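Long-range contacts in bifunctional endo-1,4-beta-xylanase A (Neocallimastix patriciarum, PDB 2VG9), which catalyses the endo-hydrolysis of 1,4-beta-xylosidic linkages in xylan, as a family 11 glycoside hydrolase with a beta jelly-roll fold: residues L54-L59 and N197-Q202; N90-V95 and Y113-W118; W98-G103 and P147-G152; V107-Y112 and E154-Y159. All blocks are in the same frame, centred on the assembly; numbering follows the deposited sequence.

Contact 1: residues L54-L59 and N197-Q202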
# COMPACT_ATOMS: atom_id res chain seq x y z
N LEU A 54 -1.88 10.27 -0.38
CA LEU A 54 -1.29 8.99 -0.77
C LEU A 54 -0.53 9.14 -2.08
O LEU A 54 -0.93 9.94 -2.94
CB LEU A 54 -2.37 7.90 -0.87
CG LEU A 54 -3.43 7.99 -1.97
CD1 LEU A 54 -2.99 7.32 -3.31
CD2 LEU A 54 -4.78 7.39 -1.46
N ALA A 55 0.56 8.38 -2.22
CA ALA A 55 1.29 8.23 -3.51
C ALA A 55 1.78 6.79 -3.66
O ALA A 55 2.45 6.23 -2.77
CB ALA A 55 2.48 9.22 -3.62
N ARG A 56 1.46 6.19 -4.79
CA ARG A 56 1.76 4.77 -4.97
C ARG A 56 1.97 4.42 -6.42
O ARG A 56 1.37 5.02 -7.32
CB ARG A 56 0.63 3.93 -4.40
CG ARG A 56 -0.70 4.25 -4.96
CD ARG A 56 -1.78 3.25 -4.51
NE ARG A 56 -2.21 3.49 -3.13
CZ ARG A 56 -3.46 3.72 -2.74
NH1 ARG A 56 -4.47 3.77 -3.60
NH2 ARG A 56 -3.68 3.92 -1.46
N ARG A 57 2.82 3.43 -6.63
CA ARG A 57 3.11 2.87 -7.95
C ARG A 57 3.18 1.36 -7.86
O ARG A 57 3.72 0.82 -6.88
CB ARG A 57 4.45 3.40 -8.46
CG ARG A 57 4.39 4.90 -8.86
CD ARG A 57 5.41 5.20 -9.91
NE ARG A 57 4.96 4.73 -11.21
CZ ARG A 57 5.66 4.85 -12.33
NH1 ARG A 57 6.87 5.41 -12.31
NH2 ARG A 57 5.15 4.41 -13.48
N GLY A 58 2.66 0.66 -8.87
CA GLY A 58 2.65 -0.81 -8.78
C GLY A 58 2.31 -1.53 -10.06
O GLY A 58 2.19 -0.92 -11.12
N LEU A 59 2.12 -2.84 -9.94
CA LEU A 59 1.90 -3.71 -11.06
C LEU A 59 0.45 -4.16 -10.96
O LEU A 59 0.06 -4.72 -9.93
CB LEU A 59 2.87 -4.93 -11.02
CG LEU A 59 2.82 -5.84 -12.25
CD1 LEU A 59 3.12 -5.04 -13.52
CD2 LEU A 59 3.83 -7.00 -12.11
N ASN A 197 3.47 1.96 -1.57
CA ASN A 197 2.57 3.04 -1.21
C ASN A 197 3.13 3.88 -0.06
O ASN A 197 3.56 3.34 0.93
CB ASN A 197 1.21 2.40 -0.81
CG ASN A 197 0.20 3.40 -0.23
OD1 ASN A 197 -0.19 4.34 -0.88
ND2 ASN A 197 -0.26 3.15 0.99
N ALA A 198 3.17 5.20 -0.24
CA ALA A 198 3.50 6.15 0.81
C ALA A 198 2.21 6.87 1.13
O ALA A 198 1.61 7.49 0.24
CB ALA A 198 4.57 7.17 0.31
N GLU A 199 1.72 6.76 2.37
CA GLU A 199 0.54 7.56 2.76
C GLU A 199 0.76 8.32 4.07
O GLU A 199 1.57 7.89 4.91
CB GLU A 199 -0.76 6.74 2.77
CG GLU A 199 -0.74 5.48 3.65
CD GLU A 199 -1.97 4.58 3.45
OE1 GLU A 199 -2.75 4.39 4.40
OE2 GLU A 199 -2.21 4.11 2.32
N GLY A 200 0.02 9.42 4.23
CA GLY A 200 0.14 10.30 5.37
C GLY A 200 -1.21 10.84 5.81
O GLY A 200 -2.02 11.27 4.98
N TRP A 201 -1.44 10.81 7.13
CA TRP A 201 -2.63 11.37 7.75
C TRP A 201 -2.19 12.48 8.70
O TRP A 201 -1.39 12.23 9.62
CB TRP A 201 -3.35 10.29 8.54
CG TRP A 201 -4.53 10.81 9.34
CD1 TRP A 201 -4.59 11.01 10.71
CD2 TRP A 201 -5.82 11.14 8.83
NE1 TRP A 201 -5.85 11.46 11.07
CE2 TRP A 201 -6.62 11.54 9.94
CE3 TRP A 201 -6.40 11.11 7.56
CZ2 TRP A 201 -7.95 11.94 9.79
CZ3 TRP A 201 -7.72 11.50 7.41
CH2 TRP A 201 -8.48 11.91 8.52
N GLN A 202 -2.68 13.70 8.46
CA GLN A 202 -2.35 14.85 9.33
C GLN A 202 -0.82 14.96 9.52
O GLN A 202 -0.31 15.24 10.61
CB GLN A 202 -3.12 14.77 10.68
CG GLN A 202 -4.64 14.86 10.51
CD GLN A 202 -5.45 14.74 11.81
OE1 GLN A 202 -4.90 14.50 12.91
NE2 GLN A 202 -6.75 14.89 11.68
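Arg-56 and Asn-197 are neighbours on two antiparallel strands, and their side chains run in the same direction off the sheet. NE of Arg-56 gives a hydrogen bond to OD1 of Asn-197 at 3.1 Å. The donor sits well above the carbonyl plane of the amide, not on a lone pair. The guanidinium and amide planes are turned 53° apart. Arg-56 bends at chi3, and CD1 of Leu-54 covers one face of its guanidinium, over the centre. Asn-197 has its CG anti to the backbone N (chi1 172°), which places the amide beside NE. The same amide uses its other end on its own strand: ND2 of Asn-197 donates to OE2 of Glu-199, nearly in the amide plane but tilted from the carboxylate plane. The modelled length of 2.5 Å is short and doubtful in detail. NH2 of Arg-56 stays 4.1 Å from OE2 of Glu-199, too far for a salt bridge; the salt bridge of Arg-56 goes from NH1 to Glu-22. Replacing Arg-56 with an alanine is likely to leave Glu-22 without its charged mate and OD1 of Asn-197 without this donor. Between the Leu-54/Glu-199 and Arg-56/Asn-197 pairs, Ala-55 and Ala-198 form a hydrogen-bonded pair, with N of Ala-55 2.8 Å from O of Ala-198. Their methyls lie on the other face, where Ala-55 touches Ala-42 of strand 40-45 in the second sheet. Strand 52-60 lies between strands 19-26 and 190-200; beyond 190-200 in the sheet comes 89-100, whose Tyr-96 makes a cation-pi contact with Arg-56.

Contact 2: residues N90-V95 and Y113-W118. With ACT (acetate ion), chain D.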
# COMPACT_ATOMS: atom_id res chain seq x y z
N ASN A 90 0.43 10.82 11.17
CA ASN A 90 1.19 9.59 10.97
C ASN A 90 1.40 9.35 9.48
O ASN A 90 0.90 10.09 8.63
CB ASN A 90 0.46 8.42 11.63
CG ASN A 90 -0.95 8.22 11.11
OD1 ASN A 90 -1.13 7.69 10.02
ND2 ASN A 90 -1.96 8.60 11.91
N SER A 91 2.21 8.35 9.18
CA SER A 91 2.40 7.97 7.81
C SER A 91 2.95 6.55 7.79
O SER A 91 3.36 6.00 8.83
CB SER A 91 3.31 8.96 7.05
OG SER A 91 4.57 9.08 7.66
N ARG A 92 2.95 5.94 6.60
CA ARG A 92 3.47 4.61 6.45
C ARG A 92 4.04 4.43 5.05
O ARG A 92 3.60 5.09 4.08
CB ARG A 92 2.37 3.59 6.68
CG ARG A 92 1.33 3.54 5.56
CD ARG A 92 0.20 2.58 5.93
NE ARG A 92 -0.64 3.22 6.93
CZ ARG A 92 -1.87 2.85 7.26
NH1 ARG A 92 -2.46 1.81 6.69
NH2 ARG A 92 -2.51 3.53 8.19
N LEU A 93 5.01 3.53 4.96
CA LEU A 93 5.52 3.03 3.68
C LEU A 93 5.22 1.52 3.65
O LEU A 93 5.68 0.76 4.53
CB LEU A 93 7.03 3.27 3.60
CG LEU A 93 7.81 2.86 2.36
CD1 LEU A 93 7.36 3.67 1.17
CD2 LEU A 93 9.34 3.05 2.63
N CYS A 94 4.46 1.11 2.64
CA CYS A 94 3.94 -0.25 2.62
C CYS A 94 3.73 -0.81 1.22
O CYS A 94 3.53 -0.07 0.26
CB CYS A 94 2.62 -0.33 3.42
SG CYS A 94 1.27 0.68 2.74
N VAL A 95 3.74 -2.13 1.10
CA VAL A 95 3.19 -2.78 -0.10
C VAL A 95 1.68 -2.68 0.06
O VAL A 95 1.16 -2.77 1.20
CB VAL A 95 3.55 -4.28 -0.19
CG1 VAL A 95 3.07 -4.92 -1.50
CG2 VAL A 95 5.04 -4.53 0.02
N TYR A 113 -2.13 -4.48 3.27
CA TYR A 113 -0.98 -3.64 3.58
C TYR A 113 0.14 -4.53 4.10
O TYR A 113 -0.05 -5.34 5.04
CB TYR A 113 -1.31 -2.64 4.69
CG TYR A 113 -2.42 -1.70 4.38
CD1 TYR A 113 -2.16 -0.40 3.94
CD2 TYR A 113 -3.74 -2.09 4.56
CE1 TYR A 113 -3.22 0.47 3.65
CE2 TYR A 113 -4.78 -1.26 4.27
CZ TYR A 113 -4.52 0.02 3.83
OH TYR A 113 -5.61 0.82 3.57
N ILE A 114 1.32 -4.40 3.52
CA ILE A 114 2.48 -5.01 4.12
C ILE A 114 3.36 -3.84 4.53
O ILE A 114 4.04 -3.23 3.68
CB ILE A 114 3.22 -5.97 3.16
CG1 ILE A 114 2.28 -7.13 2.74
CG2 ILE A 114 4.48 -6.55 3.82
CD1 ILE A 114 2.78 -7.85 1.51
N ILE A 115 3.32 -3.50 5.82
CA ILE A 115 3.89 -2.22 6.25
C ILE A 115 5.32 -2.40 6.70
O ILE A 115 5.59 -3.07 7.70
CB ILE A 115 3.04 -1.54 7.36
CG1 ILE A 115 1.56 -1.47 6.93
CG2 ILE A 115 3.62 -0.17 7.73
CD1 ILE A 115 0.62 -0.81 7.95
N GLU A 116 6.22 -1.76 5.95
CA GLU A 116 7.66 -1.83 6.14
C GLU A 116 8.21 -0.78 7.10
O GLU A 116 9.20 -1.02 7.80
CB GLU A 116 8.35 -1.70 4.78
CG GLU A 116 8.01 -2.83 3.85
CD GLU A 116 8.73 -4.13 4.27
OE1 GLU A 116 9.95 -4.27 3.97
OE2 GLU A 116 8.09 -5.00 4.91
N ASP A 117 7.57 0.37 7.12
CA ASP A 117 7.99 1.49 7.94
C ASP A 117 6.77 2.39 8.12
O ASP A 117 5.81 2.34 7.30
CB ASP A 117 9.15 2.26 7.27
CG ASP A 117 9.99 3.11 8.26
OD1 ASP A 117 9.66 3.21 9.44
OD2 ASP A 117 10.98 3.71 7.82
N TRP A 118 6.75 3.10 9.25
CA TRP A 118 5.65 3.99 9.62
C TRP A 118 6.18 5.00 10.63
O TRP A 118 7.20 4.77 11.30
CB TRP A 118 4.46 3.24 10.24
CG TRP A 118 4.83 2.35 11.41
CD1 TRP A 118 5.20 1.03 11.36
CD2 TRP A 118 4.91 2.73 12.80
NE1 TRP A 118 5.49 0.56 12.63
CE2 TRP A 118 5.31 1.59 13.53
CE3 TRP A 118 4.67 3.94 13.50
CZ2 TRP A 118 5.50 1.61 14.94
CZ3 TRP A 118 4.86 3.96 14.92
CH2 TRP A 118 5.29 2.80 15.61
C ACT D . -5.59 7.76 13.63
O ACT D . -6.75 7.27 13.77
OXT ACT D . -5.18 7.91 12.45
CH3 ACT D . -4.74 8.13 14.81
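A classic beta bulge joins Leu-93 to Glu-116 and Asp-117, in the hairpin of strands 89-100 and 110-115. O of Leu-93 takes two hydrogen bonds, from N of Glu-116 at 2.9 Å and from N of Asp-117 at 3.2 Å. Both donors lie in its carbonyl plane. N of Leu-93 returns a bond to O of Asp-117 at 2.7 Å. The register moves by one residue here, so that Cys-94 pairs with Ile-115 and Val-95 with Ile-114. The chain turns a corner at Glu-116, whose carboxylate leads away to Arg-167, Tyr-77 and Tyr-137. The pair belongs to the strongly curved sheet of the family 11 beta jelly roll. On one side of the sheet, NH1 of Arg-92 lies over a face of the Tyr-113 ring, 3.4 Å from CE1. The guanidinium and ring planes are 62° apart, and the arginine chain bends at chi3 to get there. Cys-94 meets the same ring at its edge, with SG 3.8 Å from CD1 of Tyr-113, a sulfur-aromatic contact. The thiol has its SG between the backbone N and the carbonyl carbon (chi1 63°), which turns it to that edge. Ile-115 fills in alongside, its CD1 4.0 Å from CD of Arg-92. On the other side, Val-95 and Ile-114 lie side by side with their CB atoms 3.8 Å apart. Val-95 also packs on Leu-75 of the second sheet. At the far end, ND2 of Asn-90 makes a weak bond of 3.3 Å to OXT of an acetate, probably from the crystallisation liquor.

Contact 3: residues W98-G103 and P147-G152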
# COMPACT_ATOMS: atom_id res chain seq x y z
N TRP A 98 -5.38 -4.72 -3.57
CA TRP A 98 -6.69 -5.33 -3.23
C TRP A 98 -6.82 -6.77 -3.69
O TRP A 98 -6.17 -7.18 -4.68
CB TRP A 98 -7.85 -4.52 -3.85
CG TRP A 98 -7.98 -3.10 -3.32
CD1 TRP A 98 -7.16 -2.04 -3.60
CD2 TRP A 98 -9.01 -2.59 -2.46
NE1 TRP A 98 -7.61 -0.91 -2.96
CE2 TRP A 98 -8.74 -1.23 -2.24
CE3 TRP A 98 -10.13 -3.17 -1.85
CZ2 TRP A 98 -9.55 -0.41 -1.43
CZ3 TRP A 98 -10.92 -2.39 -1.05
CH2 TRP A 98 -10.63 -1.00 -0.85
N PHE A 99 -7.65 -7.56 -2.99
CA PHE A 99 -8.19 -8.82 -3.55
C PHE A 99 -9.65 -8.53 -3.93
O PHE A 99 -10.48 -8.20 -3.06
CB PHE A 99 -8.14 -10.02 -2.58
CG PHE A 99 -6.79 -10.28 -1.94
CD1 PHE A 99 -5.59 -10.03 -2.63
CD2 PHE A 99 -6.72 -10.79 -0.63
CE1 PHE A 99 -4.34 -10.28 -2.03
CE2 PHE A 99 -5.48 -11.04 -0.04
CZ PHE A 99 -4.28 -10.78 -0.75
N GLN A 100 -9.92 -8.63 -5.22
CA GLN A 100 -11.23 -8.33 -5.78
C GLN A 100 -12.11 -9.56 -5.58
O GLN A 100 -11.67 -10.70 -5.80
CB GLN A 100 -11.10 -8.01 -7.28
CG GLN A 100 -12.44 -7.71 -8.04
CD GLN A 100 -13.19 -6.47 -7.53
OE1 GLN A 100 -14.02 -6.57 -6.63
NE2 GLN A 100 -12.95 -5.33 -8.15
N ASN A 101 -13.34 -9.34 -5.14
CA ASN A 101 -14.29 -10.43 -4.97
C ASN A 101 -15.47 -10.37 -5.94
O ASN A 101 -16.43 -11.12 -5.78
CB ASN A 101 -14.78 -10.47 -3.51
CG ASN A 101 -15.75 -9.36 -3.20
OD1 ASN A 101 -15.75 -8.32 -3.85
ND2 ASN A 101 -16.59 -9.57 -2.18
N ARG A 102 -15.43 -9.48 -6.92
CA ARG A 102 -16.47 -9.42 -7.96
C ARG A 102 -16.55 -10.80 -8.62
O ARG A 102 -15.53 -11.35 -9.01
CB ARG A 102 -16.21 -8.31 -8.99
CG ARG A 102 -17.33 -8.15 -10.04
CD ARG A 102 -17.02 -7.05 -11.06
NE ARG A 102 -17.38 -5.70 -10.58
CZ ARG A 102 -16.52 -4.68 -10.44
NH1 ARG A 102 -15.22 -4.83 -10.73
NH2 ARG A 102 -16.97 -3.50 -10.01
N GLY A 103 -17.75 -11.36 -8.66
CA GLY A 103 -17.99 -12.68 -9.25
C GLY A 103 -17.67 -13.87 -8.37
O GLY A 103 -17.75 -15.02 -8.82
N PRO A 147 -15.01 4.09 1.01
CA PRO A 147 -14.90 3.95 -0.44
C PRO A 147 -13.90 2.85 -0.82
O PRO A 147 -12.95 2.60 -0.09
CB PRO A 147 -14.42 5.33 -0.91
CG PRO A 147 -13.76 5.93 0.31
CD PRO A 147 -14.59 5.43 1.46
N THR A 148 -14.12 2.26 -1.98
CA THR A 148 -13.55 0.99 -2.37
C THR A 148 -13.15 1.09 -3.85
O THR A 148 -13.54 2.06 -4.53
CB THR A 148 -14.67 -0.07 -2.07
OG1 THR A 148 -14.35 -0.84 -0.90
CG2 THR A 148 -15.01 -0.93 -3.23
N ILE A 149 -12.37 0.14 -4.36
CA ILE A 149 -12.05 0.10 -5.80
C ILE A 149 -13.30 -0.06 -6.69
O ILE A 149 -13.24 0.17 -7.89
CB ILE A 149 -11.02 -1.03 -6.16
CG1 ILE A 149 -11.45 -2.38 -5.54
CG2 ILE A 149 -9.58 -0.57 -5.82
CD1 ILE A 149 -10.74 -3.61 -6.09
N ASN A 150 -14.40 -0.48 -6.07
CA ASN A 150 -15.67 -0.77 -6.73
C ASN A 150 -16.71 0.37 -6.69
O ASN A 150 -17.76 0.28 -7.34
CB ASN A 150 -16.28 -2.03 -6.10
CG ASN A 150 -15.57 -3.29 -6.52
OD1 ASN A 150 -14.79 -3.29 -7.46
ND2 ASN A 150 -15.83 -4.39 -5.82
N GLY A 151 -16.43 1.42 -5.92
CA GLY A 151 -17.41 2.52 -5.75
C GLY A 151 -17.49 3.04 -4.33
O GLY A 151 -16.49 3.07 -3.60
N GLY A 152 -18.70 3.43 -3.93
CA GLY A 152 -18.89 4.16 -2.67
C GLY A 152 -18.87 3.31 -1.42
O GLY A 152 -18.95 2.08 -1.48
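The backbones of Trp-98 and Ile-149 stay well apart, with CA atoms 8.1 Å from each other, and the two chain directions differ by 52°, so the contact is made mainly by side chains. Ile-149 lies over one face of the Trp-98 indole. Its CG2 stands 3.5 Å from NE1 of Trp-98, nearly above the five-membered ring, a CH-pi contact. CG1 of Ile-149 lies over CD2 of Trp-98, and CD1 of Ile-149 reaches back to CB of Trp-98. The six-membered end of the indole touches Thr-148, with CH2 of Trp-98 3.7 Å from OG1. That hydroxyl is buried and has no hydrogen-bond partner in the model. NE1 of Trp-98 is held by the hydroxyl of Tyr-96. The polar half of the contact is an amide pair. NE2 of Gln-100 donates to OD1 of Asn-150 at 2.8 Å, and ND2 of Asn-150 donates to OE1 of Gln-100 at 2.9 Å. Each donor meets a lone pair in the carbonyl plane. The two amides are only 3° from coplanar, and the paired bonds hold them in that common plane. Gln-100 bends at chi2 (62°) to bring its amide round to Asn-150. Its OE1 also accepts from N of Arg-102 at 3.2 Å, which fixes the glutamine further. Pro-147 to Gly-151 includes a type I turn, from Thr-148 to Gly-151. This turn and the Pro-Thr-Ile-Asn-Gly sequence are consistent with the tip of the thumb, the loop that overhangs the substrate cleft in family 11 xylanases.

Contact 4: residues V107-Y112 and E154-Y159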
# COMPACT_ATOMS: atom_id res chain seq x y z
N VAL A 107 -16.40 -14.87 -0.48
CA VAL A 107 -15.07 -14.27 -0.39
C VAL A 107 -15.21 -12.77 -0.12
O VAL A 107 -15.94 -12.09 -0.82
CB VAL A 107 -14.29 -14.41 -1.73
CG1 VAL A 107 -12.87 -13.82 -1.60
CG2 VAL A 107 -14.26 -15.86 -2.22
N PRO A 108 -14.47 -12.23 0.86
CA PRO A 108 -14.56 -10.78 1.06
C PRO A 108 -13.70 -9.94 0.09
O PRO A 108 -12.72 -10.43 -0.50
CB PRO A 108 -14.08 -10.60 2.51
CG PRO A 108 -13.13 -11.74 2.73
CD PRO A 108 -13.53 -12.86 1.80
N LEU A 109 -14.09 -8.68 -0.05
CA LEU A 109 -13.30 -7.68 -0.75
C LEU A 109 -12.21 -7.27 0.23
O LEU A 109 -12.52 -6.99 1.39
CB LEU A 109 -14.20 -6.48 -1.07
CG LEU A 109 -13.97 -5.39 -2.13
CD1 LEU A 109 -14.05 -3.99 -1.58
CD2 LEU A 109 -12.77 -5.56 -3.08
N VAL A 110 -10.95 -7.26 -0.20
CA VAL A 110 -9.83 -7.03 0.75
C VAL A 110 -8.93 -5.92 0.23
O VAL A 110 -8.58 -5.92 -0.94
CB VAL A 110 -8.98 -8.32 0.96
CG1 VAL A 110 -7.67 -8.05 1.71
CG2 VAL A 110 -9.81 -9.40 1.66
N GLU A 111 -8.59 -4.97 1.11
CA GLU A 111 -7.49 -4.01 0.90
C GLU A 111 -6.37 -4.49 1.84
O GLU A 111 -6.61 -4.71 3.03
CB GLU A 111 -7.95 -2.61 1.27
CG GLU A 111 -6.94 -1.48 1.08
CD GLU A 111 -7.56 -0.13 1.44
OE1 GLU A 111 -7.34 0.85 0.71
OE2 GLU A 111 -8.29 -0.06 2.46
N TYR A 112 -5.18 -4.70 1.31
CA TYR A 112 -4.09 -5.31 2.10
C TYR A 112 -2.87 -4.36 2.18
O TYR A 112 -2.66 -3.51 1.29
CB TYR A 112 -3.72 -6.70 1.54
CG TYR A 112 -2.96 -6.66 0.21
CD1 TYR A 112 -1.59 -6.34 0.18
CD2 TYR A 112 -3.61 -6.93 -1.01
CE1 TYR A 112 -0.87 -6.29 -1.01
CE2 TYR A 112 -2.88 -6.92 -2.27
CZ TYR A 112 -1.50 -6.58 -2.23
OH TYR A 112 -0.72 -6.53 -3.36
N GLU A 154 -18.49 0.93 1.44
CA GLU A 154 -18.99 -0.39 1.88
C GLU A 154 -18.18 -0.89 3.07
O GLU A 154 -17.19 -0.28 3.46
CB GLU A 154 -19.06 -1.44 0.75
CG GLU A 154 -17.76 -1.71 -0.01
CD GLU A 154 -18.00 -2.56 -1.25
OE1 GLU A 154 -17.84 -2.01 -2.37
OE2 GLU A 154 -18.34 -3.77 -1.11
N THR A 155 -18.66 -1.95 3.71
CA THR A 155 -17.91 -2.57 4.77
C THR A 155 -17.12 -3.70 4.13
O THR A 155 -17.70 -4.56 3.47
CB THR A 155 -18.84 -3.01 5.93
OG1 THR A 155 -19.25 -1.84 6.67
CG2 THR A 155 -18.11 -3.96 6.90
N PHE A 156 -15.78 -3.65 4.27
CA PHE A 156 -14.89 -4.65 3.67
C PHE A 156 -13.81 -5.04 4.68
O PHE A 156 -13.80 -4.59 5.83
CB PHE A 156 -14.29 -4.14 2.33
CG PHE A 156 -13.50 -2.85 2.44
CD1 PHE A 156 -12.09 -2.88 2.54
CD2 PHE A 156 -14.14 -1.61 2.44
CE1 PHE A 156 -11.36 -1.71 2.66
CE2 PHE A 156 -13.42 -0.42 2.55
CZ PHE A 156 -12.02 -0.46 2.66
N LYS A 157 -12.90 -5.91 4.26
CA LYS A 157 -11.80 -6.34 5.13
C LYS A 157 -10.47 -5.70 4.73
O LYS A 157 -10.19 -5.48 3.54
CB LYS A 157 -11.63 -7.86 5.06
CG LYS A 157 -12.83 -8.65 5.60
CD LYS A 157 -12.88 -8.56 7.10
CE LYS A 157 -13.87 -9.53 7.69
NZ LYS A 157 -13.84 -9.40 9.16
N GLN A 158 -9.65 -5.41 5.74
CA GLN A 158 -8.25 -5.06 5.52
C GLN A 158 -7.38 -6.17 6.09
O GLN A 158 -7.64 -6.67 7.19
CB GLN A 158 -7.94 -3.71 6.16
CG GLN A 158 -8.69 -2.55 5.49
CD GLN A 158 -8.56 -1.25 6.26
OE1 GLN A 158 -8.62 -1.23 7.48
NE2 GLN A 158 -8.39 -0.16 5.54
N TYR A 159 -6.37 -6.61 5.33
CA TYR A 159 -5.38 -7.55 5.86
C TYR A 159 -4.07 -6.79 6.04
O TYR A 159 -3.71 -5.98 5.19
CB TYR A 159 -5.15 -8.78 4.96
CG TYR A 159 -6.34 -9.66 4.72
CD1 TYR A 159 -7.53 -9.51 5.47
CD2 TYR A 159 -6.28 -10.70 3.79
CE1 TYR A 159 -8.64 -10.33 5.25
CE2 TYR A 159 -7.38 -11.53 3.57
CZ TYR A 159 -8.56 -11.34 4.30
OH TYR A 159 -9.63 -12.17 4.06
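Glu-111, Tyr-159 and Leu-109 bury the most surface in this contact, where strands 110-115 and 153-163 run parallel within the mainly antiparallel sheet of the jelly roll. The backbones are joined in alternation: N of Lys-157 bonds O of Leu-109, N of Glu-111 bonds O of Lys-157, and N of Tyr-159 bonds O of Glu-111. Tyr-159 lies against Val-110, which presses both methyls on one face of the ring. CG1 of Val-110 is 3.6 Å from CD2 of Tyr-159, a CH-pi contact, and CG2 of Val-110 is 3.5 Å from CZ. Pro-108 meets the phenol end, with its CG 3.8 Å from OH of Tyr-159. That hydroxyl bonds O of Gly-187. A serine in place of Tyr-159 would probably open a gap beside Val-110 and Pro-108 and leave O of Gly-187 without this donor. Leu-109 packs across Phe-156, its CD1 3.9 Å from CB of Phe-156. Trp-98 and Thr-148 close in around the same leucine. Glu-111 lies on the other face of the sheet from Val-110 and Tyr-159. Its CG is anti to the backbone N (chi1 -178°) and the chain stays extended, which carries the carboxylate past Phe-156. OE1 of Glu-111 bonds the hydroxyl of Tyr-96. OE2 of Glu-111 comes to the edge of the Phe-156 ring, in its plane, 3.5 Å from CE1. The same OE2 receives NE2 of Gln-158 at 3.1 Å, in a nearly straight bond of 172° that arrives on the anti side, tilted 31° out of the carboxylate plane.

Contacts 1, 2 and 4 are buried strand pairings in one curved sheet; contact 3 is only partly buried. Contacts 1 and 2 have their centres about 6 and 7 Å from the chain centre, contacts 3 and 4 about 15 and 14 Å. Contacts 1 and 2 adjoin through neighbouring strands 190-200 and 89-100, where N of Asn-197 lies 2.7 Å from O of Cys-94. Contacts 2 and 4 share strand 110-115, antiparallel to its partner in the first and parallel in the second. Contacts 2 and 3 use successive parts of strand 89-100. Backbone bonds dominate the sheet pairings. Contact 3 relies on side chains, an indole face and paired amides, and packs directly on contact 4.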